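Glycoside hydrolase family 88 protein (Bacteroides vulgatus, PDB 4Q88) is of unknown function but probably acts as a hydrolase of the glycoside hydrolase 88 family, built mainly of helices. Local coordinates at residues W84-G89 / T133-Y138; S246-Q251 / D294-I299; T310-Q313 / K317-Y320. All blocks are in the same frame, centred on the assembly; numbering follows the deposited sequence. Where two conformers were deposited one is given.

Contact 1: residues W84-G89 / T133-Y138; sequences WRSTYG and TSKLDY. With EDO (1,2-ethanediol), chain D; EDO (1,2-ethanediol), chain E.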
loop_
_atom_site.group_PDB
_atom_site.type_symbol
_atom_site.label_atom_id
_atom_site.label_comp_id
_atom_site.label_asym_id
_atom_site.label_seq_id
_atom_site.Cartn_x
_atom_site.Cartn_y
_atom_site.Cartn_z
ATOM N N TRP A 84 3.063 -4.897 25.011
ATOM C CA TRP A 84 2.833 -4.605 23.592
ATOM C C TRP A 84 2.761 -3.094 23.325
ATOM O O TRP A 84 2.146 -2.333 24.075
ATOM C CB TRP A 84 1.556 -5.285 23.072
ATOM C CG TRP A 84 1.673 -6.749 22.942
ATOM C CD1 TRP A 84 2.754 -7.537 23.307
ATOM C CD2 TRP A 84 0.715 -7.640 22.370
ATOM N NE1 TRP A 84 2.494 -8.842 23.022
ATOM C CE2 TRP A 84 1.247 -8.951 22.470
ATOM C CE3 TRP A 84 -0.554 -7.476 21.816
ATOM C CZ2 TRP A 84 0.572 -10.075 21.977
ATOM C CZ3 TRP A 84 -1.241 -8.592 21.360
ATOM C CH2 TRP A 84 -0.676 -9.881 21.440
ATOM N N ARG A 85 3.481 -2.681 22.299
ATOM C CA ARG A 85 3.562 -1.275 21.902
ATOM C C ARG A 85 3.010 -1.063 20.515
ATOM O O ARG A 85 2.933 -1.999 19.694
ATOM C CB ARG A 85 5.000 -0.803 21.934
ATOM C CG ARG A 85 5.626 -0.902 23.292
ATOM C CD ARG A 85 6.853 -0.024 23.363
ATOM N NE ARG A 85 7.109 0.246 24.772
ATOM C CZ ARG A 85 7.508 1.410 25.263
ATOM N NH1 ARG A 85 7.755 2.449 24.458
ATOM N NH2 ARG A 85 7.668 1.522 26.578
ATOM N N SER A 86 2.583 0.182 20.268
ATOM C CA SER A 86 1.987 0.574 19.008
ATOM C C SER A 86 2.663 1.755 18.301
ATOM O O SER A 86 2.132 2.249 17.310
ATOM C CB SER A 86 0.529 0.923 19.230
ATOM O OG SER A 86 0.417 2.030 20.094
ATOM N N THR A 87 3.809 2.205 18.790
ATOM C CA THR A 87 4.623 3.194 18.097
ATOM C C THR A 87 5.731 2.495 17.318
ATOM O O THR A 87 5.796 1.272 17.324
ATOM C CB THR A 87 5.208 4.184 19.098
ATOM O OG1 THR A 87 5.959 3.449 20.068
ATOM C CG2 THR A 87 4.076 4.959 19.810
ATOM N N TYR A 88 6.613 3.251 16.640
ATOM C CA TYR A 88 7.664 2.606 15.804
ATOM C C TYR A 88 8.647 1.775 16.620
ATOM O O TYR A 88 9.247 2.285 17.553
ATOM C CB TYR A 88 8.510 3.601 14.981
ATOM C CG TYR A 88 9.418 2.852 13.979
ATOM C CD1 TYR A 88 10.698 2.427 14.331
ATOM C CD2 TYR A 88 8.985 2.575 12.691
ATOM C CE1 TYR A 88 11.500 1.733 13.441
ATOM C CE2 TYR A 88 9.772 1.889 11.781
ATOM C CZ TYR A 88 11.028 1.440 12.178
ATOM O OH TYR A 88 11.824 0.753 11.260
ATOM N N GLY A 89 8.838 0.533 16.223
ATOM C CA GLY A 89 9.943 -0.275 16.767
ATOM C C GLY A 89 10.101 -1.568 16.019
ATOM O O GLY A 89 9.174 -2.011 15.314
ATOM N N THR A 133 -9.196 -3.080 23.107
ATOM C CA THR A 133 -8.652 -1.969 23.902
ATOM C C THR A 133 -9.485 -0.737 23.615
ATOM O O THR A 133 -10.208 -0.699 22.615
ATOM C CB THR A 133 -7.166 -1.671 23.599
ATOM O OG1 THR A 133 -7.020 -1.215 22.242
ATOM C CG2 THR A 133 -6.305 -2.903 23.782
ATOM N N SER A 134 -9.451 0.239 24.518
ATOM C CA SER A 134 -10.236 1.451 24.330
ATOM C C SER A 134 -9.497 2.471 23.434
ATOM O O SER A 134 -10.109 3.381 22.886
ATOM C CB SER A 134 -10.621 2.059 25.689
ATOM O OG SER A 134 -9.476 2.573 26.333
ATOM N N LYS A 135 -8.185 2.317 23.308
ATOM C CA LYS A 135 -7.353 3.167 22.436
ATOM C C LYS A 135 -7.823 3.145 20.975
ATOM O O LYS A 135 -8.190 2.077 20.435
ATOM C CB LYS A 135 -5.929 2.655 22.504
ATOM C CG LYS A 135 -4.908 3.425 21.697
ATOM C CD LYS A 135 -3.515 2.882 22.002
ATOM C CE LYS A 135 -2.454 3.473 21.095
ATOM N NZ LYS A 135 -2.106 4.872 21.488
ATOM N N LEU A 136 -7.867 4.342 20.365
ATOM C CA LEU A 136 -8.340 4.487 19.023
ATOM C C LEU A 136 -7.309 5.001 18.018
ATOM O O LEU A 136 -7.609 4.988 16.828
ATOM C CB LEU A 136 -9.553 5.374 18.957
ATOM C CG LEU A 136 -10.731 4.980 19.896
ATOM C CD1 LEU A 136 -11.815 6.034 19.873
ATOM C CD2 LEU A 136 -11.271 3.619 19.500
ATOM N N ASP A 137 -6.190 5.567 18.503
ATOM C CA ASP A 137 -5.255 6.251 17.643
ATOM C C ASP A 137 -4.099 5.355 17.226
ATOM O O ASP A 137 -2.945 5.766 17.175
ATOM C CB ASP A 137 -4.772 7.549 18.318
ATOM C CG ASP A 137 -4.005 7.292 19.608
ATOM O OD1 ASP A 137 -4.086 6.209 20.211
ATOM O OD2 ASP A 137 -3.268 8.210 20.020
ATOM N N TYR A 138 -4.413 4.127 16.857
ATOM C CA TYR A 138 -3.410 3.196 16.385
ATOM C C TYR A 138 -2.795 3.553 15.025
ATOM O O TYR A 138 -1.680 3.104 14.729
ATOM C CB TYR A 138 -4.008 1.789 16.298
ATOM C CG TYR A 138 -4.172 1.105 17.665
ATOM C CD1 TYR A 138 -3.055 0.548 18.311
ATOM C CD2 TYR A 138 -5.417 1.001 18.298
ATOM C CE1 TYR A 138 -3.181 -0.067 19.540
ATOM C CE2 TYR A 138 -5.548 0.411 19.516
ATOM C CZ TYR A 138 -4.439 -0.136 20.147
ATOM O OH TYR A 138 -4.572 -0.750 21.357
HETATM C C1 EDO D . 3.101 2.117 22.618
HETATM O O1 EDO D . 1.743 2.259 22.991
HETATM C C2 EDO D . 3.973 3.225 23.218
HETATM O O2 EDO D . 5.307 3.132 22.656
HETATM C C1 EDO E . -6.866 -0.442 27.423
HETATM O O1 EDO E . -8.261 -0.705 27.294
HETATM C C2 EDO E . -6.589 0.987 27.007
HETATM O O2 EDO E . -6.293 1.160 25.585
HETATM O O HOH W 1 0.163 4.883 19.536
#

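Contact 2: residues S246-Q251 / D294-I299; sequences SIAACQ and DIYSPI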
loop_
_atom_site.group_PDB
_atom_site.type_symbol
_atom_site.label_atom_id
_atom_site.label_comp_id
_atom_site.label_asym_id
_atom_site.label_seq_id
_atom_site.Cartn_x
_atom_site.Cartn_y
_atom_site.Cartn_z
ATOM N N SER A 246 -8.192 14.737 -6.657
ATOM C CA SER A 246 -7.087 15.567 -6.142
ATOM C C SER A 246 -5.717 15.073 -6.602
ATOM O O SER A 246 -4.763 15.878 -6.920
ATOM C CB SER A 246 -7.182 15.622 -4.640
ATOM O OG SER A 246 -8.420 16.187 -4.272
ATOM N N ILE A 247 -5.576 13.762 -6.607
ATOM C CA ILE A 247 -4.319 13.150 -7.065
ATOM C C ILE A 247 -4.140 13.443 -8.571
ATOM O O ILE A 247 -3.053 13.821 -9.033
ATOM C CB ILE A 247 -4.278 11.658 -6.751
ATOM C CG1 ILE A 247 -4.258 11.407 -5.241
ATOM C CG2 ILE A 247 -3.124 11.007 -7.473
ATOM C CD1 ILE A 247 -4.647 9.978 -4.879
ATOM N N ALA A 248 -5.177 13.205 -9.369
ATOM C CA ALA A 248 -5.054 13.459 -10.796
ATOM C C ALA A 248 -4.551 14.885 -11.133
ATOM O O ALA A 248 -3.659 15.094 -11.999
ATOM C CB ALA A 248 -6.363 13.156 -11.504
ATOM N N ALA A 249 -5.074 15.837 -10.384
ATOM C CA ALA A 249 -4.815 17.236 -10.575
ATOM C C ALA A 249 -3.377 17.584 -10.293
ATOM O O ALA A 249 -2.901 18.639 -10.770
ATOM C CB ALA A 249 -5.742 18.070 -9.681
ATOM N N CYS A 250 -2.628 16.762 -9.563
ATOM C CA CYS A 250 -1.234 17.152 -9.329
ATOM C C CYS A 250 -0.195 16.223 -9.996
ATOM O O CYS A 250 0.997 16.283 -9.690
ATOM C CB CYS A 250 -0.958 17.351 -7.852
ATOM S SG CYS A 250 -1.283 15.917 -6.849
ATOM N N GLN A 251 -0.651 15.409 -10.953
ATOM C CA GLN A 251 0.246 14.616 -11.753
ATOM C C GLN A 251 1.222 15.512 -12.568
ATOM O O GLN A 251 0.833 16.574 -13.062
ATOM C CB GLN A 251 -0.560 13.733 -12.693
ATOM C CG GLN A 251 0.319 12.753 -13.422
ATOM C CD GLN A 251 -0.492 11.856 -14.338
ATOM O OE1 GLN A 251 -1.439 12.322 -14.997
ATOM N NE2 GLN A 251 -0.076 10.631 -14.470
ATOM N N ASP A 294 -13.131 7.727 -19.226
ATOM C CA ASP A 294 -12.678 8.743 -20.133
ATOM C C ASP A 294 -11.859 9.816 -19.385
ATOM O O ASP A 294 -10.855 10.286 -19.890
ATOM C CB ASP A 294 -13.873 9.378 -20.843
ATOM C CG ASP A 294 -14.571 8.401 -21.791
ATOM O OD1 ASP A 294 -13.890 7.530 -22.394
ATOM O OD2 ASP A 294 -15.803 8.513 -21.922
ATOM N N ILE A 295 -12.280 10.165 -18.179
ATOM C CA ILE A 295 -11.570 11.166 -17.387
ATOM C C ILE A 295 -10.216 10.629 -16.908
ATOM O O ILE A 295 -9.199 11.299 -17.031
ATOM C CB ILE A 295 -12.421 11.610 -16.181
ATOM C CG1 ILE A 295 -13.601 12.427 -16.693
ATOM C CG2 ILE A 295 -11.555 12.403 -15.183
ATOM C CD1 ILE A 295 -14.634 12.721 -15.626
ATOM N N TYR A 296 -10.200 9.422 -16.390
ATOM C CA TYR A 296 -8.989 8.905 -15.744
ATOM C C TYR A 296 -8.086 8.088 -16.635
ATOM O O TYR A 296 -6.962 7.846 -16.247
ATOM C CB TYR A 296 -9.304 8.161 -14.464
ATOM C CG TYR A 296 -9.840 9.114 -13.423
ATOM C CD1 TYR A 296 -8.982 9.964 -12.736
ATOM C CD2 TYR A 296 -11.182 9.219 -13.182
ATOM C CE1 TYR A 296 -9.469 10.901 -11.838
ATOM C CE2 TYR A 296 -11.680 10.123 -12.260
ATOM C CZ TYR A 296 -10.794 10.980 -11.599
ATOM O OH TYR A 296 -11.295 11.846 -10.691
ATOM N N SER A 297 -8.561 7.629 -17.800
ATOM C CA SER A 297 -7.673 6.807 -18.670
ATOM C C SER A 297 -6.406 7.614 -19.146
ATOM O O SER A 297 -5.332 7.096 -19.126
ATOM C CB SER A 297 -8.461 6.028 -19.780
ATOM O OG SER A 297 -9.338 5.002 -19.255
ATOM N N PRO A 298 -6.495 8.905 -19.447
ATOM C CA PRO A 298 -5.285 9.691 -19.746
ATOM C C PRO A 298 -4.248 9.785 -18.602
ATOM O O PRO A 298 -3.024 9.823 -18.821
ATOM C CB PRO A 298 -5.824 11.085 -20.052
ATOM C CG PRO A 298 -7.255 10.868 -20.407
ATOM C CD PRO A 298 -7.728 9.683 -19.645
ATOM N N ILE A 299 -4.753 9.848 -17.380
ATOM C CA ILE A 299 -3.877 9.878 -16.194
ATOM C C ILE A 299 -3.112 8.545 -16.110
ATOM O O ILE A 299 -1.886 8.516 -15.874
ATOM C CB ILE A 299 -4.725 10.085 -14.901
ATOM C CG1 ILE A 299 -5.569 11.333 -15.013
ATOM C CG2 ILE A 299 -3.875 10.071 -13.641
ATOM C CD1 ILE A 299 -4.837 12.640 -15.176
#

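Contact 3: residues T310-Q313 / K317-Y320; sequences TALQ and KIGY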
loop_
_atom_site.group_PDB
_atom_site.type_symbol
_atom_site.label_atom_id
_atom_site.label_comp_id
_atom_site.label_asym_id
_atom_site.label_seq_id
_atom_site.Cartn_x
_atom_site.Cartn_y
_atom_site.Cartn_z
ATOM N N THR A 310 10.547 4.386 -17.676
ATOM C CA THR A 310 11.557 5.012 -16.838
ATOM C C THR A 310 11.874 4.239 -15.560
ATOM O O THR A 310 13.038 4.029 -15.230
ATOM C CB THR A 310 11.158 6.466 -16.533
ATOM O OG1 THR A 310 11.050 7.192 -17.764
ATOM C CG2 THR A 310 12.150 7.146 -15.632
ATOM N N ALA A 311 10.853 3.827 -14.793
ATOM C CA ALA A 311 11.143 3.127 -13.543
ATOM C C ALA A 311 11.693 1.730 -13.800
ATOM O O ALA A 311 12.681 1.314 -13.180
ATOM C CB ALA A 311 9.892 3.062 -12.683
ATOM N N LEU A 312 11.025 0.992 -14.680
ATOM C CA LEU A 312 11.462 -0.351 -15.047
ATOM C C LEU A 312 12.797 -0.307 -15.774
ATOM O O LEU A 312 12.932 0.425 -16.751
ATOM C CB LEU A 312 10.435 -0.984 -15.975
ATOM C CG LEU A 312 10.694 -2.400 -16.488
ATOM C CD1 LEU A 312 10.776 -3.368 -15.334
ATOM C CD2 LEU A 312 9.622 -2.824 -17.461
ATOM N N GLN A 313 13.754 -1.076 -15.278
ATOM C CA GLN A 313 15.015 -1.250 -15.982
ATOM C C GLN A 313 15.009 -2.591 -16.743
ATOM O O GLN A 313 14.166 -3.464 -16.494
ATOM C CB GLN A 313 16.162 -1.131 -14.985
ATOM C CG GLN A 313 16.069 0.157 -14.155
ATOM C CD GLN A 313 17.256 0.377 -13.229
ATOM O OE1 GLN A 313 18.168 -0.453 -13.156
ATOM N NE2 GLN A 313 17.254 1.504 -12.527
ATOM N N LYS A 317 14.793 -4.709 -12.476
ATOM C CA LYS A 317 14.918 -3.843 -11.313
ATOM C C LYS A 317 13.957 -2.660 -11.518
ATOM O O LYS A 317 13.687 -2.277 -12.661
ATOM C CB LYS A 317 16.377 -3.375 -11.218
ATOM C CG LYS A 317 16.682 -2.295 -10.207
ATOM C CD LYS A 317 18.188 -2.153 -9.947
ATOM C CE LYS A 317 18.426 -0.945 -9.062
ATOM N NZ LYS A 317 19.848 -0.623 -8.742
ATOM N N ILE A 318 13.456 -2.086 -10.411
ATOM C CA ILE A 318 12.563 -0.938 -10.446
ATOM C C ILE A 318 13.305 0.210 -9.720
ATOM O O ILE A 318 13.653 0.082 -8.539
ATOM C CB ILE A 318 11.257 -1.202 -9.693
ATOM C CG1 ILE A 318 10.556 -2.445 -10.261
ATOM C CG2 ILE A 318 10.317 -0.008 -9.817
ATOM C CD1 ILE A 318 10.271 -2.366 -11.759
ATOM N N GLY A 319 13.533 1.288 -10.433
ATOM C CA GLY A 319 14.347 2.395 -9.916
ATOM C C GLY A 319 13.520 3.612 -9.478
ATOM O O GLY A 319 12.282 3.610 -9.536
ATOM N N TYR A 320 14.242 4.642 -9.038
ATOM C CA TYR A 320 13.648 5.891 -8.566
ATOM C C TYR A 320 12.690 5.707 -7.386
ATOM O O TYR A 320 11.800 6.516 -7.199
ATOM C CB TYR A 320 12.941 6.682 -9.679
ATOM C CG TYR A 320 13.797 7.081 -10.851
ATOM C CD1 TYR A 320 14.522 8.265 -10.838
ATOM C CD2 TYR A 320 13.918 6.259 -11.968
ATOM C CE1 TYR A 320 15.311 8.640 -11.932
ATOM C CE2 TYR A 320 14.698 6.621 -13.063
ATOM C CZ TYR A 320 15.392 7.813 -13.044
ATOM O OH TYR A 320 16.159 8.134 -14.172
#

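Contact 1: residues W84-G89 / T133-Y138
Ser86 meets the 133-138 loop at two points, with its methylene on Tyr138 and its hydroxyl beside Lys135. Ser86 CB approaches the rim of the Tyr138 ring near its plane, 3.7 Å from CD1. OG lies between the backbone N and the carbonyl carbon (chi1 63°), and Lys135 CE comes to 3.4 Å from it. No direct hydrogen bond links 84-89 to 133-138. Instead a water bridges them, 2.9 Å from Ser86 OG and accepting from Lys135 NZ at 3.0 Å.

The lysine is positioned by its own loop. Its CD rests over one face of the Tyr138 ring, offset toward the rim, and a bend at the last torsion (chi4 76°) turns NZ to Asp137. The resulting salt bridge, NZ to Asp137 OD1 at 2.7 Å, uses the syn side of the carboxylate. Thr133 OG1 lies in the plane of the Tyr138 ring, 2.6 Å from Tyr138 OH, and Tyr171 of helix 163-179 packs edge-to-face with that ring. An ethanediol, probably from the crystallisation liquor, is hydrogen-bonded to Thr87 OG1 and lies beside Arg85.

With the lysine charge paired to Asp137 and one water relaying Ser86 to it, these two segments probably meet through a small, hydrated junction, while a direct bond between the loops runs from His140 to Ser86 O.

Contact 2: residues S246-Q251 / D294-I299
A contact of modest size, apolar at its centre and closed by one side-chain-to-backbone hydrogen bond, sets Ala248, near the C-terminal end of helix 233-249, and Gln251 just past it against the early turns of helix 293-311. The small Ala248 side chain is consistent with the close approach of the backbones here: its CB touches Ile299 CD1 at 4.0 Å and meets the Tyr296 ring at its edge, 3.9 Å from CE1. Within its own helix that ring has Ile295 CG2 over one face, 3.7 Å above the plane. Ile286 of helix 272-287 and Ala244, one turn before Ala248, also pack on Tyr296.

The family belongs to the six-hairpin glycosidases, whose catalytic domain is an (alpha/alpha)6 barrel of paired helices. This contact joins two helices of that array which are separated in sequence by the intervening helix 272-287.

Gln251, in the loop that follows, reaches across. CG anti to the backbone N (chi1 -172°) and an extended chain carry the amide to Ile299, the two side chains running antiparallel alongside one another. Gln251 NE2 donates to Ile299 O at 3.1 Å with an N-H...O angle of 159°; the acceptor lies close to the amide plane, and the donor stands slightly off the carbonyl plane. The same nitrogen also bonds to Gly255 O, so both neighbours fix the rotation of the amide. OE1 lies against the isoleucine branches, 3.4 Å from Ile299 CD1. If an alanine replaced Gln251 the amide would be gone, and the carbonyls of Ile299 and Gly255 would probably lose the donor they share. Trp257 packs beside Gln251 from the following loop.

Contact 3: residues T310-Q313 / K317-Y320
The Tyr320 ring meets the end of helix 293-311 at its rim, where Ala311 CA lies near the ring plane, 4.5 Å from Tyr320 CD2. Thr310 comes in obliquely, its CG2 3.7 Å from Tyr320 CE2, and the two side chains cross at about a right angle. The methyl is brought there with CG2 anti to the backbone N, and OG1 anti to the carbonyl carbon. Tyr306, one turn earlier in the helix, and Pro270 add further packing to the tyrosine. The second flat group, the Gln313 amide, runs alongside the extended Lys317 chain and points the same way; in the conformer described, Gln313 OE1 is 3.6 Å from Lys317 CD. The lysine's ammonium group finds its partner beyond, at Asn337 O.

Between these side chains the backbones form an isolated antiparallel beta bridge, with Leu312 and Ile318 as a non-hydrogen-bonded pair. Two bonds flank it: Gly319 N to Ala311 O at 2.9 Å, and Gln313 N to Lys317 O, also 2.9 Å. Both are nearly straight at the hydrogen, 170° and 168°. They close a short reversal of the chain directly after the helix, within which Asp315 OD1 accepts from Lys317 N. On the bridged pair, Leu312 CD1 touches Ile318 CD1 at 3.7 Å. Leu312 also packs on Ile19 and Val23 of helix 13-30, while Ala311 and Ile318 both touch Thr272, where helix 272-287 begins.

In the fold
Followed from the N terminus, the three contacts come in series, and none nests in or crosses another. Contact 1 closes first, joining the loop after helix 58-70 to the loop after helix 117-132, with helix 103-113 also between its segments. Contact 2 opens about a hundred residues later and spans helix 272-287 to set helix 233-249 against helix 293-311. Contact 3 follows at the far end of that last helix and closes a tight reversal, three residues lying between its segments. Contacts 2 and 3 thus share helix 293-311, their centres about 22 Å apart. Contact 1 lies on the opposite side of the chain's centre, about 36 Å from either, centre to centre.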